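Local coordinates for serine proteinase inhibitor A (Sagittaria sagittifolia, PDB 3E8L), which inhibits endopeptidases, very probably through two reactive sites that block trypsin and chymotrypsin simultaneously, with weak action on kallikrein, at residues E107-I112 against F162-R167. The protein carries 2 engineered substitutions. Residues are numbered along the deposited sequence; the frame is centred on the assembly and turned at random.
Sequences ETNGGI and FNVNGR
Val164 places CG1 opposite its amide nitrogen across the CA-CB bond (chi1 -179°), and this torsion directs the methyl at Asn109, whose O lies 3.2 Å from CG1. The Asn109 side chain, extended from its own backbone nitrogen by a chi1 of -164°, crosses that of Val164 at about a right angle, its ND2 approaching the same CG1. The other valine methyl, CG2, faces Ile112, with 4.3 Å between Val164 CG2 and Ile112 CG1. In Ile112 the branches divide the work: CG1 also lies against the backbone O of Asn163, while CG2 meets the Phe162 ring at CD1, 3.7 Å away, approaching it obliquely. The Phe162 ring also meets Phe114, the two planes inclined at about 45°.

Further along, the Asn165 amide borders the backbone of Gly110, its ND2 3.7 Å from Gly110 CA. The two amides approach only loosely, Asn109 ND2 lying 3.7 Å from Asn165 OD1. No direct hydrogen bond joins the segments; one water spans them, donating to Gly110 O (2.7 Å) and accepting from Asn165 N (3.0 Å).

Each partner is a turn held by its own backbone bonds. Asn109 N donates to Ile112 O and Ile112 N returns a weak bond to Asn109 O, whereas Val164 and Arg167 bond reciprocally around a type I' beta turn, the tip of the 159-164/167-172 hairpin. In this beta-trefoil the contact therefore sets a hairpin tip beside the loop between strands 107-108 and 113-119; its centre lies about 19 Å from the centre of the chain. With only 260 Å² buried, counting both sides, the chemistry implies a modest surface association: apolar packing of Ile112 on Val164 and Phe162, and a single water linking the backbones where the two turns meet.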
ATOM      1  N   GLU A 107     -13.898  12.180  -7.993  1.00 29.53           N
ATOM      2  CA  GLU A 107     -15.311  12.251  -7.705  1.00 29.13           C
ATOM      3  C   GLU A 107     -15.699  13.733  -7.624  1.00 29.38           C
ATOM      4  O   GLU A 107     -14.836  14.611  -7.550  1.00 29.73           O
ATOM      5  CB  GLU A 107     -15.635  11.514  -6.386  1.00 28.74           C
ATOM      6  CG  GLU A 107     -14.793  11.958  -5.170  1.00 27.93           C
ATOM      7  CD  GLU A 107     -15.303  11.426  -3.833  1.00 27.49           C
ATOM      8  OE1 GLU A 107     -16.133  12.108  -3.198  1.00 28.15           O
ATOM      9  OE2 GLU A 107     -14.861  10.348  -3.394  1.00 26.18           O
ATOM     10  N   THR A 108     -16.992  14.002  -7.648  1.00 29.22           N
ATOM     11  CA  THR A 108     -17.498  15.333  -7.429  1.00 29.28           C
ATOM     12  C   THR A 108     -18.272  15.348  -6.135  1.00 29.28           C
ATOM     13  O   THR A 108     -19.109  14.489  -5.904  1.00 29.34           O
ATOM     14  CB  THR A 108     -18.398  15.759  -8.569  1.00 29.20           C
ATOM     15  OG1 THR A 108     -17.668  15.605  -9.786  1.00 29.41           O
ATOM     16  CG2 THR A 108     -18.798  17.216  -8.398  1.00 28.67           C
ATOM     17  N   ASN A 109     -17.986  16.338  -5.299  1.00 29.57           N
ATOM     18  CA  ASN A 109     -18.494  16.397  -3.938  1.00 29.78           C
ATOM     19  C   ASN A 109     -18.415  17.834  -3.443  1.00 29.36           C
ATOM     20  O   ASN A 109     -17.320  18.394  -3.306  1.00 29.85           O
ATOM     21  CB  ASN A 109     -17.620  15.494  -3.058  1.00 30.31           C
ATOM     22  CG  ASN A 109     -18.246  15.169  -1.715  1.00 31.87           C
ATOM     23  OD1 ASN A 109     -17.846  14.193  -1.082  1.00 35.49           O
ATOM     24  ND2 ASN A 109     -19.200  15.980  -1.261  1.00 33.00           N
ATOM     25  N   GLY A 110     -19.567  18.433  -3.174  1.00 28.74           N
ATOM     26  CA  GLY A 110     -19.606  19.822  -2.734  1.00 27.62           C
ATOM     27  C   GLY A 110     -19.362  20.751  -3.906  1.00 27.35           C
ATOM     28  O   GLY A 110     -18.923  21.885  -3.728  1.00 27.78           O
ATOM     29  N   GLY A 111     -19.664  20.281  -5.112  1.00 26.57           N
ATOM     30  CA  GLY A 111     -19.369  21.041  -6.310  1.00 26.12           C
ATOM     31  C   GLY A 111     -17.876  21.026  -6.610  1.00 25.83           C
ATOM     32  O   GLY A 111     -17.404  21.824  -7.392  1.00 25.47           O
ATOM     33  N   ILE A 112     -17.141  20.122  -5.966  1.00 25.61           N
ATOM     34  CA  ILE A 112     -15.712  19.982  -6.195  1.00 25.97           C
ATOM     35  C   ILE A 112     -15.397  18.645  -6.887  1.00 26.03           C
ATOM     36  O   ILE A 112     -15.855  17.583  -6.449  1.00 25.76           O
ATOM     37  CB  ILE A 112     -14.890  20.118  -4.873  1.00 25.61           C
ATOM     38  CG1 ILE A 112     -15.221  21.420  -4.132  1.00 25.83           C
ATOM     39  CG2 ILE A 112     -13.405  20.052  -5.153  1.00 26.50           C
ATOM     40  CD1 ILE A 112     -14.591  22.688  -4.684  1.00 25.07           C
ATOM     41  N   PHE A 162      -8.732  20.703  -0.439  1.00 24.17           N
ATOM     42  CA  PHE A 162      -9.976  21.143  -1.071  1.00 24.91           C
ATOM     43  C   PHE A 162     -11.059  21.501  -0.044  1.00 25.17           C
ATOM     44  O   PHE A 162     -11.376  20.693   0.827  1.00 25.73           O
ATOM     45  CB  PHE A 162     -10.527  20.038  -1.984  1.00 24.90           C
ATOM     46  CG  PHE A 162      -9.631  19.681  -3.124  1.00 25.01           C
ATOM     47  CD1 PHE A 162      -9.797  20.289  -4.363  1.00 25.21           C
ATOM     48  CD2 PHE A 162      -8.635  18.718  -2.975  1.00 24.75           C
ATOM     49  CE1 PHE A 162      -8.968  19.957  -5.451  1.00 25.11           C
ATOM     50  CE2 PHE A 162      -7.805  18.384  -4.049  1.00 26.55           C
ATOM     51  CZ  PHE A 162      -7.981  19.007  -5.299  1.00 25.14           C
ATOM     52  N   ASN A 163     -11.641  22.692  -0.153  1.00 25.73           N
ATOM     53  CA  ASN A 163     -12.769  23.075   0.714  1.00 26.22           C
ATOM     54  C   ASN A 163     -14.047  22.439   0.176  1.00 25.90           C
ATOM     55  O   ASN A 163     -14.616  22.900  -0.813  1.00 25.69           O
ATOM     56  CB  ASN A 163     -12.905  24.605   0.851  1.00 25.97           C
ATOM     57  CG  ASN A 163     -14.043  25.037   1.811  1.00 28.21           C
ATOM     58  OD1 ASN A 163     -13.937  26.066   2.491  1.00 31.30           O
ATOM     59  ND2 ASN A 163     -15.132  24.274   1.848  1.00 28.02           N
ATOM     60  N   VAL A 164     -14.480  21.372   0.843  1.00 25.92           N
ATOM     61  CA  VAL A 164     -15.644  20.598   0.433  1.00 26.05           C
ATOM     62  C   VAL A 164     -16.731  20.695   1.508  1.00 26.68           C
ATOM     63  O   VAL A 164     -16.582  20.133   2.592  1.00 27.36           O
ATOM     64  CB  VAL A 164     -15.260  19.137   0.240  1.00 25.09           C
ATOM     65  CG1 VAL A 164     -16.449  18.331  -0.206  1.00 25.61           C
ATOM     66  CG2 VAL A 164     -14.153  19.023  -0.776  1.00 25.16           C
ATOM     67  N   ASN A 165     -17.817  21.404   1.207  1.00 26.92           N
ATOM     68  CA  ASN A 165     -18.886  21.656   2.189  1.00 27.11           C
ATOM     69  C   ASN A 165     -18.304  22.086   3.540  1.00 27.22           C
ATOM     70  O   ASN A 165     -18.569  21.451   4.558  1.00 27.63           O
ATOM     71  CB  ASN A 165     -19.771  20.408   2.397  1.00 26.92           C
ATOM     72  CG  ASN A 165     -20.470  19.943   1.127  1.00 26.71           C
ATOM     73  OD1 ASN A 165     -20.421  18.752   0.780  1.00 26.98           O
ATOM     74  ND2 ASN A 165     -21.121  20.871   0.427  1.00 24.12           N
ATOM     75  N   GLY A 166     -17.472  23.122   3.543  1.00 26.89           N
ATOM     76  CA  GLY A 166     -16.919  23.650   4.785  1.00 26.83           C
ATOM     77  C   GLY A 166     -15.758  22.869   5.395  1.00 27.00           C
ATOM     78  O   GLY A 166     -15.010  23.414   6.206  1.00 26.97           O
ATOM     79  N   ARG A 167     -15.592  21.603   5.011  1.00 26.90           N
ATOM     80  CA  ARG A 167     -14.508  20.785   5.553  1.00 26.83           C
ATOM     81  C   ARG A 167     -13.292  20.761   4.617  1.00 26.62           C
ATOM     82  O   ARG A 167     -13.434  20.748   3.386  1.00 26.73           O
ATOM     83  CB  ARG A 167     -14.989  19.371   5.905  1.00 26.95           C
ATOM     84  CG  ARG A 167     -15.975  19.358   7.065  1.00 28.83           C
ATOM     85  CD  ARG A 167     -16.347  17.969   7.510  1.00 32.78           C
ATOM     86  NE  ARG A 167     -17.700  17.939   8.074  1.00 36.67           N
ATOM     87  CZ  ARG A 167     -17.996  17.683   9.356  1.00 39.82           C
ATOM     88  NH1 ARG A 167     -17.027  17.419  10.246  1.00 39.90           N
ATOM     89  NH2 ARG A 167     -19.275  17.696   9.761  1.00 38.77           N
TER
HETATM   90  O   HOH W   1     -18.248  22.940  -1.288  1.00 22.03           O